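Local coordinates for protein NADH kinase POS5 (Saccharomyces cerevisiae, PDB 3AFO) that phosphorylates NADH, and less readily NAD(+), with ATP in mitochondria, a key source of the cellular reductant NADPH, at residues L117-I127 against L143-S154. Sequence-based numbering, arbitrary orientation.
With NAI (1,4-dihydronicotinamide adenine dinucleotide), chain C.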
ATOM      1  N   LEU A 117     -29.376 -22.805 -19.462  1.00 24.61           N
ATOM      2  CA  LEU A 117     -28.054 -22.239 -19.675  1.00 24.00           C
ATOM      3  C   LEU A 117     -28.162 -20.747 -19.940  1.00 24.13           C
ATOM      4  O   LEU A 117     -28.981 -20.311 -20.755  1.00 24.10           O
ATOM      5  CB  LEU A 117     -27.362 -22.931 -20.856  1.00 24.04           C
ATOM      6  CG  LEU A 117     -25.964 -22.463 -21.285  1.00 23.13           C
ATOM      7  CD1 LEU A 117     -24.902 -23.037 -20.375  1.00 21.17           C
ATOM      8  CD2 LEU A 117     -25.679 -22.853 -22.734  1.00 21.05           C
ATOM      9  N   LEU A 118     -27.341 -19.976 -19.232  1.00 23.69           N
ATOM     10  CA  LEU A 118     -27.195 -18.550 -19.461  1.00 23.30           C
ATOM     11  C   LEU A 118     -25.986 -18.314 -20.366  1.00 22.99           C
ATOM     12  O   LEU A 118     -24.886 -18.758 -20.054  1.00 22.83           O
ATOM     13  CB  LEU A 118     -27.045 -17.787 -18.125  1.00 23.50           C
ATOM     14  CG  LEU A 118     -26.610 -16.305 -18.174  1.00 23.62           C
ATOM     15  CD1 LEU A 118     -27.632 -15.427 -18.899  1.00 23.54           C
ATOM     16  CD2 LEU A 118     -26.305 -15.739 -16.775  1.00 23.85           C
ATOM     17  N   VAL A 119     -26.210 -17.629 -21.491  1.00 22.54           N
ATOM     18  CA  VAL A 119     -25.144 -17.238 -22.404  1.00 22.12           C
ATOM     19  C   VAL A 119     -25.072 -15.707 -22.419  1.00 21.89           C
ATOM     20  O   VAL A 119     -26.063 -15.042 -22.693  1.00 22.34           O
ATOM     21  CB  VAL A 119     -25.380 -17.764 -23.847  1.00 22.51           C
ATOM     22  CG1 VAL A 119     -24.340 -17.185 -24.804  1.00 22.96           C
ATOM     23  CG2 VAL A 119     -25.332 -19.314 -23.895  1.00 22.35           C
ATOM     24  N   THR A 120     -23.898 -15.160 -22.110  1.00 21.40           N
ATOM     25  CA  THR A 120     -23.702 -13.709 -22.089  1.00 21.19           C
ATOM     26  C   THR A 120     -22.805 -13.243 -23.249  1.00 21.00           C
ATOM     27  O   THR A 120     -21.807 -13.880 -23.580  1.00 21.09           O
ATOM     28  CB  THR A 120     -23.116 -13.226 -20.733  1.00 21.47           C
ATOM     29  OG1 THR A 120     -21.863 -13.864 -20.525  1.00 21.64           O
ATOM     30  CG2 THR A 120     -24.054 -13.588 -19.571  1.00 20.19           C
ATOM     31  N   LEU A 121     -23.193 -12.131 -23.860  1.00 20.70           N
ATOM     32  CA  LEU A 121     -22.460 -11.555 -24.971  1.00 21.30           C
ATOM     33  C   LEU A 121     -22.086 -10.104 -24.626  1.00 21.31           C
ATOM     34  O   LEU A 121     -22.906  -9.196 -24.725  1.00 21.26           O
ATOM     35  CB  LEU A 121     -23.308 -11.625 -26.251  1.00 21.02           C
ATOM     36  CG  LEU A 121     -23.813 -13.007 -26.676  1.00 20.89           C
ATOM     37  CD1 LEU A 121     -24.851 -12.863 -27.758  1.00 22.66           C
ATOM     38  CD2 LEU A 121     -22.692 -13.930 -27.144  1.00 19.98           C
ATOM     39  N   GLY A 122     -20.851  -9.900 -24.181  1.00 21.65           N
ATOM     40  CA  GLY A 122     -20.440  -8.571 -23.745  1.00 22.28           C
ATOM     41  C   GLY A 122     -19.232  -8.594 -22.841  1.00 22.18           C
ATOM     42  O   GLY A 122     -18.188  -9.136 -23.206  1.00 22.18           O
ATOM     43  N   GLY A 123     -19.385  -7.994 -21.665  1.00 22.71           N
ATOM     44  CA  GLY A 123     -18.287  -7.884 -20.697  1.00 22.68           C
ATOM     45  C   GLY A 123     -18.677  -8.365 -19.307  1.00 23.15           C
ATOM     46  O   GLY A 123     -19.616  -9.150 -19.150  1.00 22.09           O
ATOM     47  N   ASP A 124     -17.947  -7.886 -18.299  1.00 23.04           N
ATOM     48  CA  ASP A 124     -18.159  -8.303 -16.919  1.00 23.12           C
ATOM     49  C   ASP A 124     -19.538  -7.913 -16.428  1.00 23.32           C
ATOM     50  O   ASP A 124     -20.223  -8.725 -15.808  1.00 22.88           O
ATOM     51  CB  ASP A 124     -17.060  -7.746 -16.013  1.00 23.30           C
ATOM     52  CG  ASP A 124     -15.693  -8.344 -16.318  1.00 23.10           C
ATOM     53  OD1 ASP A 124     -15.619  -9.487 -16.833  1.00 23.09           O
ATOM     54  OD2 ASP A 124     -14.680  -7.673 -16.033  1.00 24.01           O
ATOM     55  N   GLY A 125     -19.955  -6.687 -16.754  1.00 23.25           N
ATOM     56  CA  GLY A 125     -21.287  -6.192 -16.412  1.00 23.67           C
ATOM     57  C   GLY A 125     -22.411  -7.063 -16.972  1.00 23.98           C
ATOM     58  O   GLY A 125     -23.446  -7.232 -16.331  1.00 23.70           O
ATOM     59  N   THR A 126     -22.184  -7.640 -18.152  1.00 24.05           N
ATOM     60  CA  THR A 126     -23.173  -8.504 -18.800  1.00 24.17           C
ATOM     61  C   THR A 126     -23.403  -9.781 -17.994  1.00 23.90           C
ATOM     62  O   THR A 126     -24.553 -10.154 -17.743  1.00 24.06           O
ATOM     63  CB  THR A 126     -22.777  -8.852 -20.252  1.00 24.59           C
ATOM     64  OG1 THR A 126     -22.294  -7.668 -20.899  1.00 25.14           O
ATOM     65  CG2 THR A 126     -23.989  -9.395 -21.022  1.00 24.71           C
ATOM     66  N   ILE A 127     -22.317 -10.430 -17.591  1.00 23.17           N
ATOM     67  CA  ILE A 127     -22.384 -11.568 -16.675  1.00 23.35           C
ATOM     68  C   ILE A 127     -23.097 -11.177 -15.375  1.00 23.62           C
ATOM     69  O   ILE A 127     -24.047 -11.844 -14.963  1.00 23.47           O
ATOM     70  CB  ILE A 127     -20.975 -12.104 -16.347  1.00 23.36           C
ATOM     71  CG1 ILE A 127     -20.255 -12.527 -17.629  1.00 23.23           C
ATOM     72  CG2 ILE A 127     -21.043 -13.267 -15.364  1.00 23.02           C
ATOM     73  CD1 ILE A 127     -18.844 -13.017 -17.392  1.00 21.72           C
ATOM     74  N   LEU A 143     -22.220 -19.397 -19.703  1.00 21.76           N
ATOM     75  CA  LEU A 143     -21.305 -19.446 -20.838  1.00 21.59           C
ATOM     76  C   LEU A 143     -21.082 -18.022 -21.306  1.00 21.40           C
ATOM     77  O   LEU A 143     -22.006 -17.369 -21.789  1.00 20.32           O
ATOM     78  CB  LEU A 143     -21.885 -20.292 -21.993  1.00 21.50           C
ATOM     79  CG  LEU A 143     -21.007 -20.420 -23.251  1.00 21.90           C
ATOM     80  CD1 LEU A 143     -19.598 -20.878 -22.914  1.00 21.60           C
ATOM     81  CD2 LEU A 143     -21.638 -21.328 -24.337  1.00 20.76           C
ATOM     82  N   ALA A 144     -19.845 -17.550 -21.153  1.00 21.14           N
ATOM     83  CA  ALA A 144     -19.567 -16.132 -21.278  1.00 21.73           C
ATOM     84  C   ALA A 144     -18.626 -15.840 -22.451  1.00 22.09           C
ATOM     85  O   ALA A 144     -17.494 -16.332 -22.493  1.00 21.89           O
ATOM     86  CB  ALA A 144     -18.998 -15.595 -19.959  1.00 21.68           C
ATOM     87  N   PHE A 145     -19.114 -15.052 -23.405  1.00 23.13           N
ATOM     88  CA  PHE A 145     -18.311 -14.645 -24.562  1.00 24.33           C
ATOM     89  C   PHE A 145     -17.984 -13.165 -24.512  1.00 25.38           C
ATOM     90  O   PHE A 145     -18.870 -12.333 -24.344  1.00 25.63           O
ATOM     91  CB  PHE A 145     -19.051 -14.926 -25.874  1.00 24.21           C
ATOM     92  CG  PHE A 145     -19.254 -16.387 -26.161  1.00 23.98           C
ATOM     93  CD1 PHE A 145     -18.206 -17.173 -26.618  1.00 24.11           C
ATOM     94  CD2 PHE A 145     -20.515 -16.965 -26.011  1.00 23.62           C
ATOM     95  CE1 PHE A 145     -18.400 -18.530 -26.904  1.00 24.73           C
ATOM     96  CE2 PHE A 145     -20.717 -18.308 -26.297  1.00 23.68           C
ATOM     97  CZ  PHE A 145     -19.660 -19.094 -26.738  1.00 23.14           C
ATOM     98  N   ALA A 146     -16.707 -12.847 -24.692  1.00 27.16           N
ATOM     99  CA  ALA A 146     -16.220 -11.467 -24.644  1.00 28.47           C
ATOM    100  C   ALA A 146     -16.392 -10.744 -25.975  1.00 29.74           C
ATOM    101  O   ALA A 146     -15.820 -11.147 -26.998  1.00 30.58           O
ATOM    102  CB  ALA A 146     -14.768 -11.451 -24.226  1.00 28.42           C
ATOM    103  N   LEU A 147     -17.186  -9.681 -25.959  1.00 30.43           N
ATOM    104  CA  LEU A 147     -17.339  -8.817 -27.117  1.00 31.97           C
ATOM    105  C   LEU A 147     -17.092  -7.384 -26.701  1.00 32.31           C
ATOM    106  O   LEU A 147     -17.384  -7.013 -25.568  1.00 33.06           O
ATOM    107  CB  LEU A 147     -18.738  -8.948 -27.718  1.00 31.97           C
ATOM    108  CG  LEU A 147     -18.908 -10.233 -28.534  1.00 32.93           C
ATOM    109  CD1 LEU A 147     -20.179 -10.946 -28.151  1.00 33.22           C
ATOM    110  CD2 LEU A 147     -18.821  -9.966 -30.039  1.00 31.81           C
ATOM    111  N   GLY A 148     -16.575  -6.580 -27.624  1.00 32.98           N
ATOM    112  CA  GLY A 148     -16.286  -5.172 -27.342  1.00 33.38           C
ATOM    113  C   GLY A 148     -15.063  -5.054 -26.447  1.00 33.55           C
ATOM    114  O   GLY A 148     -14.135  -5.874 -26.520  1.00 33.22           O
ATOM    115  N   THR A 149     -15.068  -4.039 -25.594  1.00 33.85           N
ATOM    116  CA  THR A 149     -13.947  -3.774 -24.696  1.00 34.19           C
ATOM    117  C   THR A 149     -13.795  -4.943 -23.721  1.00 33.56           C
ATOM    118  O   THR A 149     -14.778  -5.432 -23.162  1.00 33.72           O
ATOM    119  CB  THR A 149     -14.150  -2.444 -23.943  1.00 34.42           C
ATOM    120  OG1 THR A 149     -14.316  -1.392 -24.903  1.00 36.02           O
ATOM    121  CG2 THR A 149     -12.943  -2.114 -23.044  1.00 34.51           C
ATOM    122  N   LEU A 150     -12.563  -5.398 -23.544  1.00 32.96           N
ATOM    123  CA  LEU A 150     -12.295  -6.534 -22.677  1.00 32.44           C
ATOM    124  C   LEU A 150     -12.518  -6.260 -21.189  1.00 31.69           C
ATOM    125  O   LEU A 150     -12.275  -5.153 -20.689  1.00 31.56           O
ATOM    126  CB  LEU A 150     -10.895  -7.103 -22.931  1.00 32.59           C
ATOM    127  CG  LEU A 150     -10.760  -7.962 -24.198  1.00 33.71           C
ATOM    128  CD1 LEU A 150      -9.395  -8.628 -24.240  1.00 34.02           C
ATOM    129  CD2 LEU A 150     -11.868  -9.021 -24.301  1.00 33.81           C
ATOM    130  N   GLY A 151     -13.028  -7.283 -20.512  1.00 30.45           N
ATOM    131  CA  GLY A 151     -13.154  -7.312 -19.066  1.00 28.83           C
ATOM    132  C   GLY A 151     -12.318  -8.482 -18.596  1.00 27.65           C
ATOM    133  O   GLY A 151     -11.417  -8.928 -19.312  1.00 28.31           O
ATOM    134  N   PHE A 152     -12.622  -8.992 -17.409  1.00 25.64           N
ATOM    135  CA  PHE A 152     -11.826 -10.045 -16.804  1.00 24.45           C
ATOM    136  C   PHE A 152     -12.503 -11.419 -16.804  1.00 24.24           C
ATOM    137  O   PHE A 152     -11.819 -12.436 -16.905  1.00 23.73           O
ATOM    138  CB  PHE A 152     -11.452  -9.650 -15.369  1.00 23.70           C
ATOM    139  CG  PHE A 152     -10.520 -10.622 -14.679  1.00 23.11           C
ATOM    140  CD1 PHE A 152      -9.157 -10.651 -14.997  1.00 22.28           C
ATOM    141  CD2 PHE A 152     -10.997 -11.490 -13.701  1.00 22.28           C
ATOM    142  CE1 PHE A 152      -8.278 -11.532 -14.359  1.00 21.54           C
ATOM    143  CE2 PHE A 152     -10.134 -12.379 -13.046  1.00 21.28           C
ATOM    144  CZ  PHE A 152      -8.760 -12.403 -13.378  1.00 22.09           C
ATOM    145  N   LEU A 153     -13.832 -11.444 -16.694  1.00 24.20           N
ATOM    146  CA  LEU A 153     -14.558 -12.693 -16.376  1.00 24.16           C
ATOM    147  C   LEU A 153     -14.907 -13.617 -17.553  1.00 24.40           C
ATOM    148  O   LEU A 153     -14.922 -14.843 -17.377  1.00 25.12           O
ATOM    149  CB  LEU A 153     -15.812 -12.401 -15.533  1.00 23.52           C
ATOM    150  CG  LEU A 153     -15.574 -11.681 -14.188  1.00 24.28           C
ATOM    151  CD1 LEU A 153     -16.886 -11.303 -13.530  1.00 22.97           C
ATOM    152  CD2 LEU A 153     -14.723 -12.518 -13.236  1.00 23.47           C
ATOM    153  N   SER A 154     -15.206 -13.052 -18.724  1.00 24.30           N
ATOM    154  CA  SER A 154     -15.579 -13.863 -19.893  1.00 23.80           C
ATOM    155  C   SER A 154     -14.369 -14.586 -20.483  1.00 24.06           C
ATOM    156  O   SER A 154     -13.473 -13.936 -21.028  1.00 23.76           O
ATOM    157  CB  SER A 154     -16.239 -12.995 -20.968  1.00 24.04           C
ATOM    158  OG  SER A 154     -17.313 -12.231 -20.442  1.00 24.22           O
TER
HETATM  159  PA  NAI C1001     -18.328  -0.941 -14.783  1.00 37.38           P
HETATM  160  O1A NAI C1001     -18.118  -1.110 -16.259  1.00 38.23           O
HETATM  161  O2A NAI C1001     -18.624   0.579 -14.302  1.00 37.53           O
HETATM  162  O5B NAI C1001     -17.065  -1.343 -13.952  1.00 36.35           O
HETATM  163  C5B NAI C1001     -16.462  -2.495 -14.294  1.00 32.42           C
HETATM  164  C4B NAI C1001     -15.013  -2.240 -14.506  1.00 28.63           C
HETATM  165  O4B NAI C1001     -14.471  -3.199 -13.558  1.00 26.51           O
HETATM  166  C3B NAI C1001     -14.856  -2.827 -15.905  1.00 27.23           C
HETATM  167  O3B NAI C1001     -13.580  -2.457 -16.433  1.00 26.14           O
HETATM  168  C2B NAI C1001     -14.916  -4.324 -15.596  1.00 25.98           C
HETATM  169  O2B NAI C1001     -14.230  -5.096 -16.573  1.00 29.14           O
HETATM  170  C1B NAI C1001     -14.139  -4.406 -14.283  1.00 24.59           C
HETATM  171  N9A NAI C1001     -14.570  -5.579 -13.471  1.00 22.58           N
HETATM  172  C8A NAI C1001     -15.801  -5.851 -13.024  1.00 22.08           C
HETATM  173  N7A NAI C1001     -15.771  -7.005 -12.335  1.00 20.73           N
HETATM  174  C5A NAI C1001     -14.514  -7.450 -12.326  1.00 20.58           C
HETATM  175  C6A NAI C1001     -13.870  -8.562 -11.781  1.00 20.36           C
HETATM  176  N6A NAI C1001     -14.525  -9.495 -11.060  1.00 17.25           N
HETATM  177  N1A NAI C1001     -12.546  -8.695 -11.994  1.00 19.23           N
HETATM  178  C2A NAI C1001     -11.854  -7.808 -12.693  1.00 19.36           C
HETATM  179  N3A NAI C1001     -12.436  -6.741 -13.222  1.00 20.02           N
HETATM  180  C4A NAI C1001     -13.756  -6.542 -13.059  1.00 21.24           C
HETATM  181  O3  NAI C1001     -19.626  -1.798 -14.202  1.00 32.63           O
HETATM  182  PN  NAI C1001     -19.813  -3.375 -14.445  1.00 31.78           P
HETATM  183  O1N NAI C1001     -18.965  -3.823 -15.598  1.00 30.93           O
HETATM  184  O2N NAI C1001     -21.275  -3.582 -14.377  1.00 30.09           O
HETATM  185  O5D NAI C1001     -19.154  -4.100 -13.137  1.00 27.57           O
HETATM  186  C5D NAI C1001     -19.583  -3.758 -11.830  1.00 23.07           C
HETATM  187  C4D NAI C1001     -18.381  -3.701 -10.902  1.00 20.22           C
HETATM  188  O4D NAI C1001     -17.753  -2.415 -11.115  1.00 19.40           O
HETATM  189  C3D NAI C1001     -18.757  -3.636  -9.430  1.00 19.70           C
HETATM  190  O3D NAI C1001     -19.022  -4.946  -8.910  1.00 19.57           O
HETATM  191  C2D NAI C1001     -17.473  -3.030  -8.819  1.00 18.44           C
HETATM  192  O2D NAI C1001     -16.630  -4.081  -8.322  1.00 17.36           O
HETATM  193  C1D NAI C1001     -16.795  -2.360 -10.051  1.00 18.95           C
HETATM  194  N1N NAI C1001     -16.507  -0.961  -9.698  1.00 19.37           N
HETATM  195  C2N NAI C1001     -15.170  -0.583  -9.636  1.00 18.94           C
HETATM  196  C3N NAI C1001     -14.810   0.708  -9.288  1.00 18.50           C
HETATM  197  C7N NAI C1001     -13.303   1.067  -9.254  1.00 16.82           C
HETATM  198  O7N NAI C1001     -12.903   2.199  -8.993  1.00 18.02           O
HETATM  199  N7N NAI C1001     -12.487   0.071  -9.537  1.00 15.22           N
HETATM  200  C4N NAI C1001     -15.815   1.641  -8.998  1.00 19.61           C
HETATM  201  C5N NAI C1001     -17.176   1.276  -9.051  1.00 19.78           C
HETATM  202  C6N NAI C1001     -17.539  -0.028  -9.393  1.00 19.20           C
HETATM  203  O   HOH W   1     -19.944 -12.170 -21.418  1.00 20.10           O
HETATM  204  O   HOH W   2     -15.606  -8.239 -23.393  1.00 24.95           O
HETATM  205  O   HOH W   3     -15.837 -10.258 -19.332  1.00 24.87           O
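With CG of Asp124 set opposite its own carbonyl carbon (chi1 -67°), the carboxylate faces the backbone of Phe152 and Leu153; a similar chi1 of -58°, followed by an extended chi2, carries CD1 of Ile127 to CB of Ala144 and CB of Leu153. Asp124 belongs to the GGDG motif of the NAD kinase family, where strand 117-122 of a beta-alpha-beta unit passes into its helix, and Ile127 lies on the first turn of that helix. Strand 117-122 runs parallel to strand 143-146, and five backbone hydrogen bonds, from Leu143 N to Leu118 O through Leu147 N to Gly122 O, zip the two together; Thr47 and Tyr45 bond the far edge of the first strand. On one face of this pairing CD2 of Leu121 lies 3.9 Å from CD2 of Phe145, whose ring edge also meets Val119 CG1. On the other, water 1 links Thr120 OG1, Phe145 O and Ser154 OG. Beyond the strands, OD2 of Asp124 takes the Phe152 N-H through its syn lone pair at 2.8 Å, while OD1 receives Leu153 N at 2.7 Å, 21° out of the carboxylate plane. OD2 also accepts the ribose hydroxyl O2B of NADH, so one carboxylate ties loop to substrate. Replacing this side chain by an alanine would probably leave the amides of Phe152 and Leu153 and the ribose hydroxyl without their carboxylate acceptors. Water 3 completes the grip, donating to Asp124 OD1 at 2.6 Å and accepting from Ser154 N.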